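Local coordinates for protein HcgC (Methanococcus maripaludis S2, PDB 5O4J) that probably transfers a methyl group from S-adenosylmethionine to a carbon of a pyridinol precursor during biosynthesis of the iron-guanylylpyridinol cofactor of [Fe]-hydrogenase, at residues T179-V182 with D183-D187; D20-S23 with D24-K28; N204-F208 with E209-F213; Y240-E243 with E244-K248. All coordinates share one frame; numbering follows the deposited sequence. Where two conformers were deposited one is given.

Contact 1: residues T179-V182 with D183-D187; sequences TLVV and DIIMD. With PJL ((3~{E})-3-[(~{E})-3-oxidanylprop-2-enoyl]iminopropanoic acid), chain H.
D183 lies alongside T179, one helical turn earlier, and both side chains point the same way. Its amide donates to T179 O at 2.9 Å, while the carboxylate, turned to the backbone-N side of its residue (chi1 -71°), sets OD2 3.7 Å from the methyl CG2 of T179. The polar partner of OD2 is the hydroxyl of S172. Replacing D183 by alanine removes the carboxylate, which would probably leave the S172 hydroxyl without this acceptor and T179 CG2 without the neighbour beside it. I184 follows, its amide bonded to L180 O at 2.8 Å, with CG1 and CD1 folded back over that same oxygen. I185 repeats the bond to V181 O and adds an apolar touch, its CD1 resting 4.0 Å from V181 CG1 with the two chains side by side. M186 N meets V182 O in a bond of 162° at the hydrogen; the thioether chain, bent at both chi2 and chi3, passes CG at 4.2 Å from V182 CG1, and M186 packs on M186 of the second subunit. All four bonds are i to i+4, as in a regular alpha-helix, here the early turns of helix 177-193. At the front of this run T179 grips PJL O13 twice, through its amide N at 3.0 Å and through OG1 at 2.7 Å, the hydroxyl standing beside its own backbone N (chi1 -63°). Two donors from one residue converge on a carboxylate oxygen near the N-terminal end of the helix, where the helix dipole would probably further favour the ligand's negative charge.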
loop_
_atom_site.group_PDB
_atom_site.type_symbol
_atom_site.label_atom_id
_atom_site.label_comp_id
_atom_site.label_asym_id
_atom_site.label_seq_id
_atom_site.Cartn_x
_atom_site.Cartn_y
_atom_site.Cartn_z
ATOM N N THR A 179 -9.934 -16.744 -0.587
ATOM C CA THR A 179 -9.499 -15.392 -0.953
ATOM C C THR A 179 -9.372 -14.506 0.282
ATOM O O THR A 179 -8.379 -13.784 0.453
ATOM C CB THR A 179 -10.488 -14.752 -1.938
ATOM O OG1 THR A 179 -10.533 -15.487 -3.161
ATOM C CG2 THR A 179 -10.118 -13.300 -2.248
ATOM N N LEU A 180 -10.391 -14.533 1.132
ATOM C CA LEU A 180 -10.395 -13.683 2.315
ATOM C C LEU A 180 -9.262 -14.054 3.262
ATOM O O LEU A 180 -8.606 -13.170 3.823
ATOM C CB LEU A 180 -11.741 -13.778 3.019
ATOM C CG LEU A 180 -12.914 -13.206 2.225
ATOM C CD1 LEU A 180 -14.230 -13.629 2.856
ATOM C CD2 LEU A 180 -12.800 -11.693 2.128
ATOM N N VAL A 181 -9.017 -15.353 3.449
ATOM C CA VAL A 181 -7.929 -15.801 4.319
ATOM C C VAL A 181 -6.588 -15.311 3.780
ATOM O O VAL A 181 -5.757 -14.770 4.521
ATOM C CB VAL A 181 -7.964 -17.333 4.461
ATOM C CG1 VAL A 181 -6.691 -17.871 5.109
ATOM C CG2 VAL A 181 -9.199 -17.763 5.246
ATOM N N VAL A 182 -6.363 -15.486 2.479
ATOM C CA VAL A 182 -5.132 -15.021 1.845
ATOM C C VAL A 182 -4.957 -13.524 2.063
ATOM O O VAL A 182 -3.891 -13.051 2.460
ATOM C CB VAL A 182 -5.153 -15.372 0.343
ATOM C CG1 VAL A 182 -4.025 -14.665 -0.407
ATOM C CG2 VAL A 182 -5.060 -16.879 0.164
ATOM N N ASP A 183 -6.007 -12.757 1.807
ATOM C CA ASP A 183 -5.886 -11.307 1.890
ATOM C C ASP A 183 -5.700 -10.839 3.332
ATOM O O ASP A 183 -4.970 -9.878 3.588
ATOM C CB ASP A 183 -7.108 -10.662 1.251
ATOM C CG ASP A 183 -7.124 -10.804 -0.252
ATOM O OD1 ASP A 183 -6.098 -11.196 -0.858
ATOM O OD2 ASP A 183 -8.182 -10.506 -0.843
ATOM N N ILE A 184 -6.373 -11.491 4.284
ATOM C CA ILE A 184 -6.149 -11.211 5.697
ATOM C C ILE A 184 -4.679 -11.395 6.035
ATOM O O ILE A 184 -4.055 -10.553 6.694
ATOM C CB ILE A 184 -7.041 -12.118 6.566
ATOM C CG1 ILE A 184 -8.493 -11.657 6.488
ATOM C CG2 ILE A 184 -6.572 -12.135 8.031
ATOM C CD1 ILE A 184 -9.490 -12.704 6.967
ATOM N N ILE A 185 -4.105 -12.509 5.592
ATOM C CA ILE A 185 -2.715 -12.784 5.917
ATOM C C ILE A 185 -1.789 -11.786 5.225
ATOM O O ILE A 185 -0.848 -11.269 5.841
ATOM C CB ILE A 185 -2.379 -14.252 5.575
ATOM C CG1 ILE A 185 -3.121 -15.178 6.548
ATOM C CG2 ILE A 185 -0.879 -14.485 5.653
ATOM C CD1 ILE A 185 -3.067 -16.662 6.204
ATOM N N MET A 186 -2.041 -11.488 3.942
ATOM C CA MET A 186 -1.177 -10.567 3.206
ATOM C C MET A 186 -1.215 -9.164 3.805
ATOM O O MET A 186 -0.166 -8.530 3.994
ATOM C CB MET A 186 -1.591 -10.534 1.737
ATOM C CG MET A 186 -1.324 -11.823 0.994
ATOM S SD MET A 186 0.424 -12.270 0.890
ATOM C CE MET A 186 0.953 -11.070 -0.323
ATOM N N ASP A 187 -2.415 -8.653 4.110
ATOM C CA ASP A 187 -2.503 -7.329 4.710
ATOM C C ASP A 187 -1.845 -7.323 6.089
ATOM O O ASP A 187 -1.184 -6.353 6.466
ATOM C CB ASP A 187 -3.966 -6.880 4.802
ATOM C CG ASP A 187 -4.499 -6.327 3.482
ATOM O OD1 ASP A 187 -3.692 -6.082 2.568
ATOM O OD2 ASP A 187 -5.727 -6.119 3.363
HETATM O O14 PJL H . -12.288 -19.940 -3.273
HETATM C C12 PJL H . -12.011 -18.723 -3.507
HETATM O O13 PJL H . -11.780 -17.874 -2.624
HETATM C C10 PJL H . -11.933 -18.168 -4.914
HETATM C C4 PJL H . -12.939 -18.781 -5.852
HETATM N N5 PJL H . -12.712 -19.869 -6.446
HETATM C C6 PJL H . -13.576 -20.440 -7.308
HETATM O O8 PJL H . -13.178 -21.153 -8.217
HETATM C C7 PJL H . -15.040 -20.221 -7.202
HETATM C C2 PJL H . -15.558 -19.429 -6.268
HETATM O O1 PJL H . -16.845 -19.200 -6.147
#

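Contact 2: residues D20-S23 with D24-K28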
loop_
_atom_site.group_PDB
_atom_site.type_symbol
_atom_site.label_atom_id
_atom_site.label_comp_id
_atom_site.label_asym_id
_atom_site.label_seq_id
_atom_site.Cartn_x
_atom_site.Cartn_y
_atom_site.Cartn_z
ATOM N N ASP A 20 -7.538 -21.316 11.894
ATOM C CA ASP A 20 -8.274 -20.424 12.784
ATOM C C ASP A 20 -8.914 -19.279 12.013
ATOM O O ASP A 20 -10.021 -18.844 12.344
ATOM C CB ASP A 20 -7.345 -19.869 13.872
ATOM C CG ASP A 20 -6.756 -20.947 14.757
ATOM O OD1 ASP A 20 -7.453 -21.934 15.063
ATOM O OD2 ASP A 20 -5.578 -20.805 15.162
ATOM N N ILE A 21 -8.208 -18.750 11.011
ATOM C CA ILE A 21 -8.770 -17.706 10.159
ATOM C C ILE A 21 -9.894 -18.274 9.309
ATOM O O ILE A 21 -10.941 -17.640 9.133
ATOM C CB ILE A 21 -7.663 -17.083 9.288
ATOM C CG1 ILE A 21 -6.471 -16.669 10.154
ATOM C CG2 ILE A 21 -8.212 -15.893 8.519
ATOM C CD1 ILE A 21 -5.296 -16.089 9.382
ATOM N N VAL A 22 -9.685 -19.462 8.741
ATOM C CA VAL A 22 -10.757 -20.134 8.008
ATOM C C VAL A 22 -11.985 -20.254 8.897
ATOM O O VAL A 22 -13.102 -19.865 8.519
ATOM C CB VAL A 22 -10.278 -21.511 7.519
ATOM C CG1 VAL A 22 -11.441 -22.309 6.897
ATOM C CG2 VAL A 22 -9.145 -21.353 6.529
ATOM N N SER A 23 -11.782 -20.781 10.108
ATOM C CA SER A 23 -12.883 -20.992 11.041
ATOM C C SER A 23 -13.654 -19.702 11.290
ATOM O O SER A 23 -14.889 -19.683 11.246
ATOM C CB SER A 23 -12.337 -21.553 12.358
ATOM O OG SER A 23 -13.375 -21.780 13.291
ATOM N N ASP A 24 -12.937 -18.611 11.569
ATOM C CA ASP A 24 -13.614 -17.348 11.862
ATOM C C ASP A 24 -14.446 -16.884 10.670
ATOM O O ASP A 24 -15.594 -16.460 10.837
ATOM C CB ASP A 24 -12.599 -16.279 12.261
ATOM C CG ASP A 24 -11.911 -16.586 13.585
ATOM O OD1 ASP A 24 -12.434 -17.427 14.350
ATOM O OD2 ASP A 24 -10.848 -15.991 13.861
ATOM N N VAL A 25 -13.907 -17.003 9.456
ATOM C CA VAL A 25 -14.644 -16.573 8.268
ATOM C C VAL A 25 -15.866 -17.455 8.041
ATOM O O VAL A 25 -16.967 -16.952 7.796
ATOM C CB VAL A 25 -13.734 -16.562 7.029
ATOM C CG1 VAL A 25 -14.560 -16.359 5.762
ATOM C CG2 VAL A 25 -12.673 -15.472 7.173
ATOM N N VAL A 26 -15.697 -18.779 8.097
ATOM C CA VAL A 26 -16.834 -19.647 7.816
ATOM C C VAL A 26 -17.902 -19.474 8.884
ATOM O O VAL A 26 -19.099 -19.551 8.590
ATOM C CB VAL A 26 -16.407 -21.126 7.664
ATOM C CG1 VAL A 26 -15.314 -21.271 6.596
ATOM C CG2 VAL A 26 -15.945 -21.716 8.972
ATOM N N GLU A 27 -17.503 -19.206 10.130
ATOM C CA GLU A 27 -18.489 -18.955 11.179
ATOM C C GLU A 27 -19.292 -17.693 10.890
ATOM O O GLU A 27 -20.521 -17.670 11.061
ATOM C CB GLU A 27 -17.789 -18.856 12.538
ATOM C CG GLU A 27 -18.737 -18.588 13.707
ATOM C CD GLU A 27 -18.019 -18.487 15.045
ATOM O OE1 GLU A 27 -18.537 -19.044 16.033
ATOM O OE2 GLU A 27 -16.940 -17.856 15.110
ATOM N N LYS A 28 -18.628 -16.633 10.422
ATOM C CA LYS A 28 -19.367 -15.423 10.064
ATOM C C LYS A 28 -20.380 -15.686 8.954
ATOM O O LYS A 28 -21.513 -15.189 9.010
ATOM C CB LYS A 28 -18.407 -14.309 9.653
ATOM C CG LYS A 28 -17.742 -13.638 10.834
ATOM C CD LYS A 28 -16.600 -12.744 10.417
ATOM C CE LYS A 28 -16.100 -11.962 11.642
ATOM N NZ LYS A 28 -15.016 -11.004 11.348
HETATM O O HOH W 1 -14.167 -19.321 14.673
#
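V22 and V26 meet obliquely through their CG1 methyls, 4.0 Å apart, the one apolar side-chain contact between 20-23 and 24-28. A chi1 of 173° turns V22 CG1 to the carbonyl side of its residue and carries it forward to the next turn. V26 CG2 takes the place between its backbone N and carbonyl carbon, and comes within 3.2 Å of S23 O. The backbone bonds are those of an alpha-helix, from D24, V25, V26 and E27 to the carbonyls of D20, I21, V22 and S23. The bond from V26 N to V22 O is the straightest, 2.8 Å long with 172° at the hydrogen, whereas D24 N reaches D20 O at 3.0 Å. On the polar side, a single water lies 2.6 Å from D24 OD1, with E27 OE2 farther off at 3.2 Å. For one of the two S23 conformers it also lies 2.9 Å from S23 OG, a tentative link, and that hydroxyl bonds as well to a polyether probably left from crystallisation. The water can donate to each, but has more acceptors around it than protons, and the three links cannot all be made at once. The result is an amphipathic stretch of helix 18-37: I21, V22 and V26 face helix 177-193, and on the hydrated side a water that can donate between the D24 and E27 carboxylates would probably ease their mutual repulsion.

Contact 3: residues N204-F208 with E209-F213. With SAH (S-adenosyl-L-homocysteine), chain E.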
loop_
_atom_site.group_PDB
_atom_site.type_symbol
_atom_site.label_atom_id
_atom_site.label_comp_id
_atom_site.label_asym_id
_atom_site.label_seq_id
_atom_site.Cartn_x
_atom_site.Cartn_y
_atom_site.Cartn_z
ATOM N N ASN A 204 2.721 -17.803 5.663
ATOM C CA ASN A 204 2.872 -19.244 5.472
ATOM C C ASN A 204 1.772 -19.742 4.543
ATOM O O ASN A 204 0.882 -20.508 4.919
ATOM C CB ASN A 204 2.865 -19.952 6.807
ATOM C CG ASN A 204 4.129 -19.700 7.565
ATOM O OD1 ASN A 204 5.217 -19.860 7.016
ATOM N ND2 ASN A 204 4.006 -19.252 8.813
ATOM N N LEU A 205 1.880 -19.301 3.290
ATOM C CA LEU A 205 0.869 -19.550 2.279
ATOM C C LEU A 205 1.387 -20.489 1.201
ATOM O O LEU A 205 2.591 -20.587 0.940
ATOM C CB LEU A 205 0.403 -18.240 1.644
ATOM C CG LEU A 205 -0.381 -17.325 2.583
ATOM C CD1 LEU A 205 -0.618 -15.962 1.960
ATOM C CD2 LEU A 205 -1.717 -17.984 2.920
ATOM N N LYS A 206 0.441 -21.181 0.584
ATOM C CA LYS A 206 0.683 -22.006 -0.592
ATOM C C LYS A 206 -0.655 -22.162 -1.294
ATOM O O LYS A 206 -1.683 -21.650 -0.841
ATOM C CB LYS A 206 1.281 -23.360 -0.219
ATOM C CG LYS A 206 0.346 -24.200 0.647
ATOM C CD LYS A 206 0.825 -25.641 0.785
ATOM C CE LYS A 206 0.550 -26.425 -0.495
ATOM N NZ LYS A 206 1.212 -27.746 -0.483
ATOM N N TYR A 207 -0.639 -22.865 -2.419
ATOM C CA TYR A 207 -1.852 -23.054 -3.203
ATOM C C TYR A 207 -2.647 -24.214 -2.600
ATOM O O TYR A 207 -2.685 -25.332 -3.120
ATOM C CB TYR A 207 -1.483 -23.275 -4.662
ATOM C CG TYR A 207 -2.653 -23.504 -5.575
ATOM C CD1 TYR A 207 -3.718 -22.614 -5.609
ATOM C CD2 TYR A 207 -2.685 -24.593 -6.424
ATOM C CE1 TYR A 207 -4.799 -22.828 -6.458
ATOM C CE2 TYR A 207 -3.758 -24.814 -7.269
ATOM C CZ TYR A 207 -4.804 -23.930 -7.282
ATOM O OH TYR A 207 -5.857 -24.149 -8.131
ATOM N N PHE A 208 -3.257 -23.933 -1.435
ATOM C CA PHE A 208 -4.018 -24.951 -0.716
ATOM C C PHE A 208 -5.112 -25.541 -1.589
ATOM O O PHE A 208 -5.472 -26.715 -1.454
ATOM C CB PHE A 208 -4.681 -24.362 0.532
ATOM C CG PHE A 208 -3.743 -23.680 1.477
ATOM C CD1 PHE A 208 -2.920 -24.403 2.319
ATOM C CD2 PHE A 208 -3.726 -22.298 1.554
ATOM C CE1 PHE A 208 -2.072 -23.757 3.200
ATOM C CE2 PHE A 208 -2.885 -21.647 2.427
ATOM C CZ PHE A 208 -2.056 -22.370 3.249
ATOM N N GLU A 209 -5.714 -24.709 -2.426
ATOM C CA GLU A 209 -6.782 -25.163 -3.302
ATOM C C GLU A 209 -6.331 -26.345 -4.159
ATOM O O GLU A 209 -7.107 -27.280 -4.403
ATOM C CB GLU A 209 -7.222 -23.974 -4.150
ATOM C CG GLU A 209 -8.187 -24.241 -5.264
ATOM C CD GLU A 209 -8.384 -23.001 -6.113
ATOM O OE1 GLU A 209 -8.821 -21.974 -5.550
ATOM O OE2 GLU A 209 -8.061 -23.040 -7.323
ATOM N N GLY A 210 -5.071 -26.324 -4.612
ATOM C CA GLY A 210 -4.546 -27.433 -5.388
ATOM C C GLY A 210 -4.519 -28.735 -4.611
ATOM O O GLY A 210 -4.778 -29.808 -5.163
ATOM N N THR A 211 -4.190 -28.665 -3.319
ATOM C CA THR A 211 -4.197 -29.875 -2.502
ATOM C C THR A 211 -5.572 -30.530 -2.517
ATOM O O THR A 211 -5.684 -31.759 -2.568
ATOM C CB THR A 211 -3.784 -29.531 -1.074
ATOM O OG1 THR A 211 -2.574 -28.760 -1.109
ATOM C CG2 THR A 211 -3.582 -30.787 -0.258
ATOM N N VAL A 212 -6.630 -29.721 -2.508
ATOM C CA VAL A 212 -7.990 -30.254 -2.481
ATOM C C VAL A 212 -8.418 -30.742 -3.857
ATOM O O VAL A 212 -8.993 -31.826 -3.985
ATOM C CB VAL A 212 -8.980 -29.197 -1.958
ATOM C CG1 VAL A 212 -10.404 -29.745 -2.015
ATOM C CG2 VAL A 212 -8.639 -28.797 -0.537
ATOM N N PHE A 213 -8.208 -29.929 -4.894
ATOM C CA PHE A 213 -8.868 -30.163 -6.175
ATOM C C PHE A 213 -7.984 -30.789 -7.238
ATOM O O PHE A 213 -8.520 -31.358 -8.190
ATOM C CB PHE A 213 -9.447 -28.857 -6.710
ATOM C CG PHE A 213 -10.575 -28.373 -5.892
ATOM C CD1 PHE A 213 -11.839 -28.885 -6.092
ATOM C CD2 PHE A 213 -10.362 -27.472 -4.853
ATOM C CE1 PHE A 213 -12.886 -28.490 -5.301
ATOM C CE2 PHE A 213 -11.414 -27.064 -4.055
ATOM C CZ PHE A 213 -12.676 -27.573 -4.272
HETATM N N SAH E . -17.774 -19.724 -2.035
HETATM C CA SAH E . -17.062 -20.862 -1.380
HETATM C CB SAH E . -16.093 -21.498 -2.375
HETATM C CG SAH E . -16.822 -22.397 -3.371
HETATM S SD SAH E . -15.695 -23.254 -4.442
HETATM C C SAH E . -16.284 -20.415 -0.175
HETATM O O SAH E . -15.614 -21.268 0.458
HETATM O OXT SAH E . -16.330 -19.216 0.128
HETATM C "C5'" SAH E . -16.802 -24.258 -5.388
HETATM C "C4'" SAH E . -17.266 -25.507 -4.647
HETATM O "O4'" SAH E . -18.478 -25.970 -5.255
HETATM C "C3'" SAH E . -16.273 -26.643 -4.792
HETATM O "O3'" SAH E . -16.337 -27.535 -3.667
HETATM C "C2'" SAH E . -16.747 -27.301 -6.065
HETATM O "O2'" SAH E . -16.310 -28.654 -6.232
HETATM C "C1'" SAH E . -18.248 -27.220 -5.912
HETATM N N9 SAH E . -18.982 -27.177 -7.186
HETATM C C8 SAH E . -18.625 -26.510 -8.307
HETATM N N7 SAH E . -19.576 -26.681 -9.260
HETATM C C5 SAH E . -20.549 -27.444 -8.725
HETATM C C6 SAH E . -21.841 -27.992 -9.180
HETATM N N6 SAH E . -22.278 -27.745 -10.436
HETATM N N1 SAH E . -22.546 -28.740 -8.310
HETATM C C2 SAH E . -22.127 -28.985 -7.060
HETATM N N3 SAH E . -20.961 -28.525 -6.575
HETATM C C4 SAH E . -20.156 -27.765 -7.357
HETATM O O HOH W 2 -0.408 -29.018 -2.630
#
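With chi1 at 179°, the Y207 ring is swung along the chain toward the start of helix 208-213, where the E209 side chain, extended beyond CG, meets it. Y207 OH donates to E209 OE2 at 2.6 Å, approaching from above the carboxylate plane; ring and carboxylate planes are 65° apart. The Y207 ring also lies over the helix backbone, with G210 N 3.3 Å above its plane toward the rim. G210 has no side chain, and a beta carbon there would collide with Y207 CD2. Y207 is the centre of an inverse gamma turn, and its carbonyl O accepts from G210 N at 3.0 Å, a bent bond of 131° at the hydrogen. A second polar link crosses through water, which accepts from K206 NZ at 3.0 Å and donates to T211 OG1 at 2.7 Å; both side chains also pair with E224. A phenylalanine in place of Y207 would probably leave E209 OE2 without its hydroxyl donor and remove the bond to T11 of the second subunit. Further along, F213 brings its ring edge to the S-adenosyl-L-homocysteine ribose, CE1 lying 3.6 Å from O2'. Y200 OH of the second subunit bonds to E209 OE1 while Y207 OH holds OE2; gripped at both oxygens, the carboxylate is probably fixed in its rotation and ties the helix start to the second subunit.

Contact 4: residues Y240-E243 with E244-K248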
loop_
_atom_site.group_PDB
_atom_site.type_symbol
_atom_site.label_atom_id
_atom_site.label_comp_id
_atom_site.label_asym_id
_atom_site.label_seq_id
_atom_site.Cartn_x
_atom_site.Cartn_y
_atom_site.Cartn_z
ATOM N N TYR A 240 3.186 -10.035 20.604
ATOM C CA TYR A 240 1.873 -9.475 20.934
ATOM C C TYR A 240 1.277 -8.702 19.767
ATOM O O TYR A 240 0.095 -8.876 19.435
ATOM C CB TYR A 240 1.979 -8.588 22.172
ATOM C CG TYR A 240 2.408 -9.364 23.385
ATOM C CD1 TYR A 240 1.932 -10.650 23.609
ATOM C CD2 TYR A 240 3.312 -8.832 24.289
ATOM C CE1 TYR A 240 2.330 -11.374 24.706
ATOM C CE2 TYR A 240 3.713 -9.550 25.392
ATOM C CZ TYR A 240 3.219 -10.821 25.591
ATOM O OH TYR A 240 3.619 -11.540 26.682
ATOM N N GLU A 241 2.064 -7.824 19.145
ATOM C CA GLU A 241 1.552 -7.070 18.005
ATOM C C GLU A 241 1.204 -8.000 16.851
ATOM O O GLU A 241 0.255 -7.739 16.098
ATOM C CB GLU A 241 2.580 -6.024 17.565
ATOM C CG GLU A 241 2.832 -4.939 18.600
ATOM C CD GLU A 241 3.928 -5.307 19.598
ATOM O OE1 GLU A 241 4.285 -6.501 19.701
ATOM O OE2 GLU A 241 4.429 -4.395 20.289
ATOM N N LEU A 242 1.956 -9.094 16.708
ATOM C CA LEU A 242 1.686 -10.073 15.658
ATOM C C LEU A 242 0.258 -10.601 15.744
ATOM O O LEU A 242 -0.475 -10.613 14.745
ATOM C CB LEU A 242 2.699 -11.215 15.773
ATOM C CG LEU A 242 2.534 -12.484 14.947
ATOM C CD1 LEU A 242 2.384 -12.193 13.475
ATOM C CD2 LEU A 242 3.736 -13.413 15.199
ATOM N N GLU A 243 -0.164 -11.036 16.931
ATOM C CA GLU A 243 -1.522 -11.554 17.072
ATOM C C GLU A 243 -2.560 -10.436 16.951
ATOM O O GLU A 243 -3.635 -10.641 16.378
ATOM C CB GLU A 243 -1.688 -12.278 18.410
ATOM C CG GLU A 243 -0.665 -13.398 18.720
ATOM C CD GLU A 243 -0.579 -14.468 17.643
ATOM O OE1 GLU A 243 -1.640 -14.938 17.184
ATOM O OE2 GLU A 243 0.551 -14.864 17.288
ATOM N N GLU A 244 -2.263 -9.255 17.502
ATOM C CA GLU A 244 -3.221 -8.154 17.428
ATOM C C GLU A 244 -3.493 -7.746 15.983
ATOM O O GLU A 244 -4.645 -7.483 15.617
ATOM C CB GLU A 244 -2.721 -6.954 18.233
ATOM C CG GLU A 244 -2.776 -7.138 19.750
ATOM C CD GLU A 244 -4.139 -6.816 20.341
ATOM O OE1 GLU A 244 -4.444 -7.320 21.442
ATOM O OE2 GLU A 244 -4.904 -6.053 19.712
ATOM N N ILE A 245 -2.456 -7.688 15.143
ATOM C CA ILE A 245 -2.652 -7.290 13.754
ATOM C C ILE A 245 -3.466 -8.334 13.002
ATOM O O ILE A 245 -4.358 -7.997 12.216
ATOM C CB ILE A 245 -1.290 -7.034 13.085
ATOM C CG1 ILE A 245 -0.694 -5.743 13.643
ATOM C CG2 ILE A 245 -1.423 -6.959 11.571
ATOM C CD1 ILE A 245 0.776 -5.603 13.403
ATOM N N LEU A 246 -3.146 -9.615 13.197
ATOM C CA LEU A 246 -3.920 -10.676 12.564
ATOM C C LEU A 246 -5.366 -10.621 13.019
ATOM O O LEU A 246 -6.286 -10.695 12.204
ATOM C CB LEU A 246 -3.325 -12.041 12.897
ATOM C CG LEU A 246 -2.203 -12.486 11.977
ATOM C CD1 LEU A 246 -1.449 -13.642 12.633
ATOM C CD2 LEU A 246 -2.772 -12.875 10.617
ATOM N N SER A 247 -5.581 -10.508 14.338
ATOM C CA SER A 247 -6.942 -10.486 14.863
ATOM C C SER A 247 -7.727 -9.302 14.316
ATOM O O SER A 247 -8.905 -9.443 13.972
ATOM C CB SER A 247 -6.915 -10.450 16.391
ATOM O OG SER A 247 -6.488 -11.700 16.899
ATOM N N LYS A 248 -7.097 -8.127 14.240
ATOM C CA LYS A 248 -7.775 -6.955 13.685
ATOM C C LYS A 248 -8.196 -7.197 12.245
ATOM O O LYS A 248 -9.317 -6.855 11.845
ATOM C CB LYS A 248 -6.861 -5.734 13.783
ATOM C CG LYS A 248 -7.351 -4.486 13.051
ATOM C CD LYS A 248 -6.341 -3.350 13.184
ATOM C CE LYS A 248 -5.061 -3.601 12.384
ATOM N NZ LYS A 248 -4.066 -2.514 12.604
#
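Four i to i+4 backbone bonds join 240-243 to 244-248 within helix 239-251: E244 N to Y240 O at 3.1 Å, I245 N to E241 O at 2.9 Å, L246 N to L242 O at 3.2 Å and S247 N to E243 O at 2.8 Å, all close to straight at 161° to 168°. L242 and L246 form the apolar contact, side by side with their CD1 methyls 4.2 Å apart. The chi1 of L242, 171°, sends its branch forward along the helix to meet L246. I245 lays CG1 against E241 O at 3.3 Å, the carbon chain running back over the carbonyl that its own amide engages. In one of its two conformers S247 places OG 3.1 Å from E243 O, beside the amide bond to that oxygen; this second link is uncertain, since the hydroxyl proton has another acceptor within reach. E243 itself bends at chi2, and its two carboxylate oxygens accept from the backbone amides of K15 and I16, which ties the loop between strand 10-13 and helix 18-37 to this helix. The helix thus has two characters. L242, I245 and L246 form a buried stripe: L242 and I245 pack on I192 of helix 177-193, L246 on S188 of the same helix, and L242 and L246 also reach I230 of strand 230-234. Y240, E241 and E244 lie on the exposed side, and K248, farther on, makes a salt bridge to E191, again on helix 177-193.

Helix 177-193, which holds contact 1, is the common neighbour. Contact 2 packs on it through I21 and V22, with I185 CG1 to I21 CD1 at 3.7 Å and V181 CG2 to V22 CG2 at 3.8 Å; contact 3 does so through L205, whose CD2 is 3.8 Å from I185 CD1. Contact 4 is joined to contact 2 by I21 CD1 and L246 CD2, 4.3 Å apart. Contacts 1 and 3 both touch the second subunit and bound ligands: T179 holds PJL, and F213 meets S-adenosyl-L-homocysteine. In contact 2, the V26 side chain comes within about 6 Å of S-adenosyl-L-homocysteine (nearest atoms), whereas contact 4, its centre about 24 Å from that of contact 3, lies away from the binding sites.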